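Local coordinates for aminoglycoside-O-phosphotransferase VIII (Streptomyces rimosus, PDB 4H05), which probably transfers a phosphate group from ATP to the 3'-hydroxyl of aminoglycoside antibiotics, as a kinase-like enzyme of antibiotic resistance, at residues R12-R15 / G16-G20; L65-L68 / A69-I73; R103-R106 / E107-L110. All coordinates share one frame; numbering follows the deposited sequence.

Interaction 1: residues R12-R15 / G16-G20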
loop_
_atom_site.group_PDB
_atom_site.type_symbol
_atom_site.label_atom_id
_atom_site.label_comp_id
_atom_site.label_asym_id
_atom_site.label_seq_id
_atom_site.Cartn_x
_atom_site.Cartn_y
_atom_site.Cartn_z
ATOM N N ARG A 12 22.411 12.657 -0.455
ATOM C CA ARG A 12 23.373 13.498 0.286
ATOM C C ARG A 12 22.702 14.753 0.822
ATOM O O ARG A 12 22.994 15.164 1.977
ATOM C CB ARG A 12 24.603 13.881 -0.557
ATOM C CG ARG A 12 25.408 15.075 -0.007
ATOM C CD ARG A 12 26.354 15.568 -1.089
ATOM N NE ARG A 12 27.125 16.748 -0.681
ATOM C CZ ARG A 12 28.321 16.731 -0.057
ATOM N NH1 ARG A 12 28.929 15.584 0.288
ATOM N NH2 ARG A 12 28.929 17.886 0.247
ATOM N N ALA A 13 21.789 15.391 0.063
ATOM C CA ALA A 13 21.156 16.558 0.733
ATOM C C ALA A 13 20.319 16.044 1.948
ATOM O O ALA A 13 20.338 16.628 3.028
ATOM C CB ALA A 13 20.319 17.395 -0.220
ATOM N N LEU A 14 19.547 14.970 1.737
ATOM C CA LEU A 14 18.823 14.340 2.871
ATOM C C LEU A 14 19.725 14.098 4.058
ATOM O O LEU A 14 19.381 14.421 5.160
ATOM C CB LEU A 14 18.141 13.026 2.477
ATOM C CG LEU A 14 16.884 13.285 1.661
ATOM C CD1 LEU A 14 16.425 12.028 0.917
ATOM C CD2 LEU A 14 15.764 13.915 2.532
ATOM N N ARG A 15 20.913 13.542 3.825
ATOM C CA ARG A 15 21.801 13.180 4.916
ATOM C C ARG A 15 22.279 14.409 5.710
ATOM O O ARG A 15 22.308 14.403 6.933
ATOM C CB ARG A 15 22.952 12.375 4.322
ATOM C CG ARG A 15 23.892 11.757 5.334
ATOM C CD ARG A 15 24.830 10.772 4.625
ATOM N NE ARG A 15 24.789 9.424 5.190
ATOM C CZ ARG A 15 24.051 8.440 4.712
ATOM N NH1 ARG A 15 23.230 8.605 3.668
ATOM N NH2 ARG A 15 24.109 7.292 5.293
ATOM N N GLY A 16 22.625 15.480 5.013
ATOM C CA GLY A 16 22.895 16.797 5.714
ATOM C C GLY A 16 21.707 17.433 6.488
ATOM O O GLY A 16 21.893 18.191 7.450
ATOM N N ARG A 17 20.472 17.125 6.123
ATOM C CA ARG A 17 19.362 17.701 6.827
ATOM C C ARG A 17 19.029 16.931 8.094
ATOM O O ARG A 17 18.286 17.422 8.944
ATOM C CB ARG A 17 18.104 17.680 5.941
ATOM C CG ARG A 17 18.030 18.680 4.767
ATOM C CD ARG A 17 16.625 18.640 4.114
ATOM N NE ARG A 17 16.897 18.865 2.748
ATOM C CZ ARG A 17 16.533 18.141 1.714
ATOM N NH1 ARG A 17 15.718 17.143 1.814
ATOM N NH2 ARG A 17 16.983 18.497 0.516
ATOM N N TYR A 18 19.510 15.701 8.208
ATOM C CA TYR A 18 19.266 14.860 9.407
ATOM C C TYR A 18 20.615 14.459 10.073
ATOM O O TYR A 18 20.918 13.323 10.168
ATOM C CB TYR A 18 18.390 13.632 9.005
ATOM C CG TYR A 18 17.123 14.172 8.451
ATOM C CD1 TYR A 18 16.135 14.614 9.302
ATOM C CD2 TYR A 18 16.981 14.410 7.101
ATOM C CE1 TYR A 18 15.009 15.208 8.802
ATOM C CE2 TYR A 18 15.853 15.019 6.594
ATOM C CZ TYR A 18 14.885 15.429 7.448
ATOM O OH TYR A 18 13.745 16.083 6.979
ATOM N N PRO A 19 21.385 15.423 10.574
ATOM C CA PRO A 19 22.711 15.087 11.074
ATOM C C PRO A 19 22.582 14.340 12.335
ATOM O O PRO A 19 21.615 14.546 13.084
ATOM C CB PRO A 19 23.351 16.455 11.351
ATOM C CG PRO A 19 22.189 17.354 11.669
ATOM C CD PRO A 19 21.075 16.859 10.753
ATOM N N GLY A 20 23.531 13.440 12.565
ATOM C CA GLY A 20 23.512 12.627 13.766
ATOM C C GLY A 20 22.498 11.511 13.676
ATOM O O GLY A 20 22.297 10.786 14.657
#
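Gly-16 N bonds to Arg-12 O at 3.1 Å, a regular helical bond four residues back. One residue on, the pattern weakens. Arg-17 N is shared between Ala-13 O, also at 3.1 Å, and Leu-14 O, where the bond is weak. Tyr-18 N has two weak bonds, to Leu-14 O and Arg-15 O. The last turn thus slips from four-residue toward three-residue spacing, and Tyr-18 then leaves helical geometry (phi -121°).

Arg-17 turns its side chain back along the helix. Its CG lies beside the backbone N (chi1 -73°), and the chain bends at chi3. The guanidinium passes with one face over Ala-13 O, which lies 4.1 Å from its plane and toward the rim. NH2 comes 3.6 Å from Ala-13 CB, and NH1 comes 3.3 Å from Leu-14 CD2. The charge is met by Glu-80, which forms a salt bridge with NH1. The other carboxylate oxygen of Glu-80 bonds to Tyr-18 OH, so one acid ties both side chains to strand 78-83.

This is the C-terminal end of helix 6-17, which packs on the five-stranded antiparallel sheet of the N-terminal lobe of a kinase-like fold. Leu-14 is buried, and so is Tyr-18. Leu-14 lies on Val-47, Val-49, Trp-89 and Val-91 of that sheet.

Tyr-18 presents a ring edge to the helix end. Its CD2 is 3.1 Å from Leu-14 O, which sits near the ring plane. Leu-14 CD2 is a looser neighbour of Tyr-18 CE2, at 4.2 Å. On the exposed side, Arg-15 makes a cation-pi contact with Trp-23.

Interaction 2: residues L65-L68 / A69-I73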
loop_
_atom_site.group_PDB
_atom_site.type_symbol
_atom_site.label_atom_id
_atom_site.label_comp_id
_atom_site.label_asym_id
_atom_site.label_seq_id
_atom_site.Cartn_x
_atom_site.Cartn_y
_atom_site.Cartn_z
ATOM N N LEU A 65 -0.916 11.555 2.491
ATOM C CA LEU A 65 -0.629 11.367 3.932
ATOM C C LEU A 65 -1.214 12.487 4.863
ATOM O O LEU A 65 -1.691 12.260 6.038
ATOM C CB LEU A 65 0.900 11.268 4.073
ATOM C CG LEU A 65 1.708 10.038 4.524
ATOM C CD1 LEU A 65 1.165 8.693 4.486
ATOM C CD2 LEU A 65 3.077 9.967 3.899
ATOM N N VAL A 66 -1.078 13.705 4.405
ATOM C CA VAL A 66 -1.525 14.886 5.111
ATOM C C VAL A 66 -3.024 14.900 5.163
ATOM O O VAL A 66 -3.633 15.255 6.170
ATOM C CB VAL A 66 -1.018 16.155 4.331
ATOM C CG1 VAL A 66 -1.730 17.374 4.814
ATOM C CG2 VAL A 66 0.515 16.386 4.448
ATOM N N TRP A 67 -3.662 14.533 4.042
ATOM C CA TRP A 67 -5.102 14.522 4.052
ATOM C C TRP A 67 -5.635 13.421 4.932
ATOM O O TRP A 67 -6.516 13.661 5.770
ATOM C CB TRP A 67 -5.641 14.452 2.655
ATOM C CG TRP A 67 -7.087 14.305 2.592
ATOM C CD1 TRP A 67 -8.041 15.321 2.646
ATOM C CD2 TRP A 67 -7.834 13.066 2.490
ATOM N NE1 TRP A 67 -9.286 14.820 2.501
ATOM C CE2 TRP A 67 -9.255 13.458 2.451
ATOM C CE3 TRP A 67 -7.495 11.728 2.425
ATOM C CZ2 TRP A 67 -10.285 12.525 2.369
ATOM C CZ3 TRP A 67 -8.526 10.797 2.289
ATOM C CH2 TRP A 67 -9.909 11.190 2.296
ATOM N N LEU A 68 -5.043 12.242 4.837
ATOM C CA LEU A 68 -5.394 11.181 5.751
ATOM C C LEU A 68 -5.312 11.504 7.277
ATOM O O LEU A 68 -6.155 11.095 8.095
ATOM C CB LEU A 68 -4.573 9.963 5.410
ATOM C CG LEU A 68 -5.059 8.783 4.557
ATOM C CD1 LEU A 68 -6.477 8.716 4.023
ATOM C CD2 LEU A 68 -4.000 8.341 3.556
ATOM N N ALA A 69 -4.300 12.197 7.672
ATOM C CA ALA A 69 -4.149 12.622 9.067
ATOM C C ALA A 69 -5.283 13.549 9.364
ATOM O O ALA A 69 -5.843 13.476 10.415
ATOM C CB ALA A 69 -2.805 13.371 9.314
ATOM N N GLU A 70 -5.652 14.443 8.443
ATOM C CA GLU A 70 -6.645 15.398 8.866
ATOM C C GLU A 70 -7.937 14.646 8.996
ATOM O O GLU A 70 -8.656 14.879 9.938
ATOM C CB GLU A 70 -6.715 16.680 8.025
ATOM C CG GLU A 70 -8.004 16.849 7.227
ATOM C CD GLU A 70 -9.065 17.667 7.916
ATOM O OE1 GLU A 70 -10.187 17.618 7.347
ATOM O OE2 GLU A 70 -8.811 18.397 8.938
ATOM N N VAL A 71 -8.228 13.694 8.118
ATOM C CA VAL A 71 -9.507 13.041 8.267
ATOM C C VAL A 71 -9.594 11.922 9.311
ATOM O O VAL A 71 -10.655 11.339 9.484
ATOM C CB VAL A 71 -10.088 12.613 6.919
ATOM C CG1 VAL A 71 -10.239 13.913 6.101
ATOM C CG2 VAL A 71 -9.249 11.471 6.308
ATOM N N GLY A 72 -8.513 11.680 10.025
ATOM C CA GLY A 72 -8.561 10.817 11.184
ATOM C C GLY A 72 -8.094 9.387 11.016
ATOM O O GLY A 72 -8.227 8.605 11.971
ATOM N N ILE A 73 -7.456 9.056 9.883
ATOM C CA ILE A 73 -6.829 7.706 9.720
ATOM C C ILE A 73 -5.452 7.779 10.316
ATOM O O ILE A 73 -4.787 8.763 10.120
ATOM C CB ILE A 73 -6.705 7.349 8.223
ATOM C CG1 ILE A 73 -8.093 7.327 7.583
ATOM C CG2 ILE A 73 -5.930 6.054 8.019
ATOM C CD1 ILE A 73 -9.007 6.177 8.084
#
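Trp-67 and Val-71 meet one helical turn apart. Trp-67 CG is anti to the backbone N (chi1 174°), which swings the indole along the helix over the next turn. Val-71 has CG1 beside its own backbone N (chi1 -60°), and both of its methyls reach one face of the indole. CG2 stands 4.0 Å from the centroid of the six-membered ring and only 6° off the ring normal, a CH-pi contact over the face. CG1 lies further toward the rim and comes 3.8 Å from Trp-67 CE2. Cys-131 and Pro-132 also touch the Trp-67 side chain, so the indole joins the helix end to a loop.

The backbone is well bonded. Val-71 N bonds to Trp-67 O at 2.9 Å, so the two residues in the aromatic contact are also tied by their main chains. Earlier bonds run from Ala-69 N to Leu-65 O and from Glu-70 N to Val-66 O.

The chain then turns out of the helix at Gly-72, with positive phi. Leu-68 O takes Ile-73 N at 3.0 Å and, weakly, Gly-72 N. Gly-72 N also bonds to Ala-69 O at 3.2 Å. Beside these bonds, Leu-68 CD1 packs against Ile-73 CG1 at 4.1 Å. Both side chains are buried, so the turn is closed by apolar contact as well as by bonds.

Leu-65, a turn further back, touches Leu-90 and Thr-92 of strand 86-93. The place of helix 54-71, between strands 43-50 and 78-83 and packed on the N-lobe sheet, is consistent with helix C of protein kinases. Its end is a Schellman motif, with the six-to-one bond from Ile-73 to Leu-68, the five-to-two bond from Gly-72 to Ala-69, and the hydrophobic pair that commonly goes with them.

Interaction 3: residues R103-R106 / E107-L110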
loop_
_atom_site.group_PDB
_atom_site.type_symbol
_atom_site.label_atom_id
_atom_site.label_comp_id
_atom_site.label_asym_id
_atom_site.label_seq_id
_atom_site.Cartn_x
_atom_site.Cartn_y
_atom_site.Cartn_z
ATOM N N ARG A 103 6.074 -11.997 11.740
ATOM C CA ARG A 103 5.534 -13.228 12.317
ATOM C C ARG A 103 5.033 -12.851 13.722
ATOM O O ARG A 103 5.802 -12.553 14.610
ATOM C CB ARG A 103 6.607 -14.337 12.373
ATOM C CG ARG A 103 6.088 -15.696 12.893
ATOM C CD ARG A 103 7.096 -16.882 12.889
ATOM N NE ARG A 103 8.467 -16.582 13.332
ATOM C CZ ARG A 103 8.812 -16.138 14.548
ATOM N NH1 ARG A 103 7.900 -15.887 15.482
ATOM N NH2 ARG A 103 10.093 -15.908 14.831
ATOM N N TRP A 104 3.736 -12.850 13.907
ATOM C CA TRP A 104 3.163 -12.457 15.145
ATOM C C TRP A 104 2.991 -13.682 16.043
ATOM O O TRP A 104 2.765 -14.799 15.531
ATOM C CB TRP A 104 1.809 -11.784 14.876
ATOM C CG TRP A 104 1.886 -10.324 14.543
ATOM C CD1 TRP A 104 2.234 -9.763 13.312
ATOM C CD2 TRP A 104 1.646 -9.178 15.429
ATOM N NE1 TRP A 104 2.278 -8.413 13.387
ATOM C CE2 TRP A 104 1.921 -7.989 14.631
ATOM C CE3 TRP A 104 1.253 -9.026 16.758
ATOM C CZ2 TRP A 104 1.774 -6.702 15.145
ATOM C CZ3 TRP A 104 1.095 -7.745 17.270
ATOM C CH2 TRP A 104 1.362 -6.595 16.484
ATOM N N PRO A 105 3.029 -13.489 17.389
ATOM C CA PRO A 105 2.630 -14.578 18.268
ATOM C C PRO A 105 1.304 -15.156 17.827
ATOM O O PRO A 105 0.342 -14.431 17.599
ATOM C CB PRO A 105 2.511 -13.908 19.641
ATOM C CG PRO A 105 3.554 -12.870 19.586
ATOM C CD PRO A 105 3.454 -12.319 18.179
ATOM N N ARG A 106 1.285 -16.477 17.704
ATOM C CA ARG A 106 0.133 -17.219 17.251
ATOM C C ARG A 106 -1.174 -16.792 17.895
ATOM O O ARG A 106 -2.204 -16.731 17.264
ATOM C CB ARG A 106 0.435 -18.722 17.453
ATOM C CG ARG A 106 -0.693 -19.557 18.017
ATOM C CD ARG A 106 -0.211 -20.947 18.495
ATOM N NE ARG A 106 -1.253 -21.923 18.176
ATOM C CZ ARG A 106 -1.437 -22.427 16.957
ATOM N NH1 ARG A 106 -0.610 -22.086 15.961
ATOM N NH2 ARG A 106 -2.431 -23.296 16.743
ATOM N N GLU A 107 -1.132 -16.465 19.175
ATOM C CA GLU A 107 -2.343 -16.130 19.905
ATOM C C GLU A 107 -2.750 -14.736 19.557
ATOM O O GLU A 107 -3.675 -14.230 20.168
ATOM C CB GLU A 107 -2.128 -16.139 21.434
ATOM C CG GLU A 107 -0.947 -16.945 21.963
ATOM C CD GLU A 107 0.398 -16.249 21.780
ATOM O OE1 GLU A 107 0.919 -16.390 20.649
ATOM O OE2 GLU A 107 0.939 -15.593 22.734
ATOM N N GLN A 108 -2.004 -14.052 18.678
ATOM C CA GLN A 108 -2.376 -12.674 18.326
ATOM C C GLN A 108 -2.800 -12.573 16.840
ATOM O O GLN A 108 -3.464 -11.630 16.432
ATOM C CB GLN A 108 -1.234 -11.703 18.701
ATOM C CG GLN A 108 -1.209 -11.264 20.153
ATOM C CD GLN A 108 -0.155 -10.180 20.414
ATOM O OE1 GLN A 108 -0.414 -9.193 21.090
ATOM N NE2 GLN A 108 1.028 -10.366 19.882
ATOM N N ARG A 109 -2.493 -13.602 16.059
ATOM C CA ARG A 109 -2.800 -13.600 14.643
ATOM C C ARG A 109 -4.239 -13.245 14.279
ATOM O O ARG A 109 -4.434 -12.426 13.400
ATOM C CB ARG A 109 -2.389 -14.923 14.024
ATOM C CG ARG A 109 -0.899 -15.062 14.167
ATOM C CD ARG A 109 -0.409 -16.406 13.708
ATOM N NE ARG A 109 1.034 -16.400 13.759
ATOM C CZ ARG A 109 1.773 -17.479 13.575
ATOM N NH1 ARG A 109 1.212 -18.648 13.308
ATOM N NH2 ARG A 109 3.074 -17.387 13.662
ATOM N N LEU A 110 -5.223 -13.795 14.979
ATOM C CA LEU A 110 -6.621 -13.434 14.728
ATOM C C LEU A 110 -6.859 -11.990 15.040
ATOM O O LEU A 110 -7.531 -11.305 14.293
ATOM C CB LEU A 110 -7.589 -14.317 15.535
ATOM C CG LEU A 110 -7.856 -15.700 14.905
ATOM C CD1 LEU A 110 -7.750 -16.809 15.931
ATOM C CD2 LEU A 110 -9.216 -15.763 14.243
#
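Arg-109 lays one face of its guanidinium over Arg-106 CA, which lies 3.6 Å from the plane and toward the rim. The contact is a type I beta turn, Pro-105 to Gln-108, leading into helix 109-124. Gln-108 N closes the turn on Pro-105 O at 2.6 Å. Arg-109 N adds weak bonds to Pro-105 O and Arg-106 O.

The Arg-109 side chain runs back across the turn, extended from CG to NE. Its NE bonds to Trp-104 O at 2.9 Å, and NH2 makes a weaker bond to the same oxygen. One carbonyl of the incoming loop is thus gripped twice. That oxygen lies 27° out of the guanidinium plane.

Trp-104 is buried. Its NE1 bonds to Pro-99 O, and Arg-98 makes a cation-pi contact with it. Its six-membered ring turns an edge toward the Gln-108 side chain. Trp-237 touches both Arg-103 and Arg-109. The two arginines cross at an angle, their guanidinium planes 60° apart. They meet through Arg-103 CG, 3.5 Å from Arg-109 NH2.

The three contacts sit at helix ends and do not touch. Interactions 1 and 2 end two helices that pack on the N-lobe sheet. Their centres are 27 Å apart, and their nearest atoms about 13 Å. Leu-14 meets Trp-89 and Val-91 of strand 86-93 and Leu-65 meets Leu-90 and Thr-92, which suggests opposite faces of the sheet. Interaction 3 opens helix 109-124, with its centre 28 Å from interaction 2 and 38 Å from interaction 1. Interaction 2 lies nearest the probable metal site: the Leu-65 side chain is about 8 Å from that of Asp-210 and about 10 Å from that of Asn-195, both predicted magnesium ligands. Interactions 1 and 3 lie away from it.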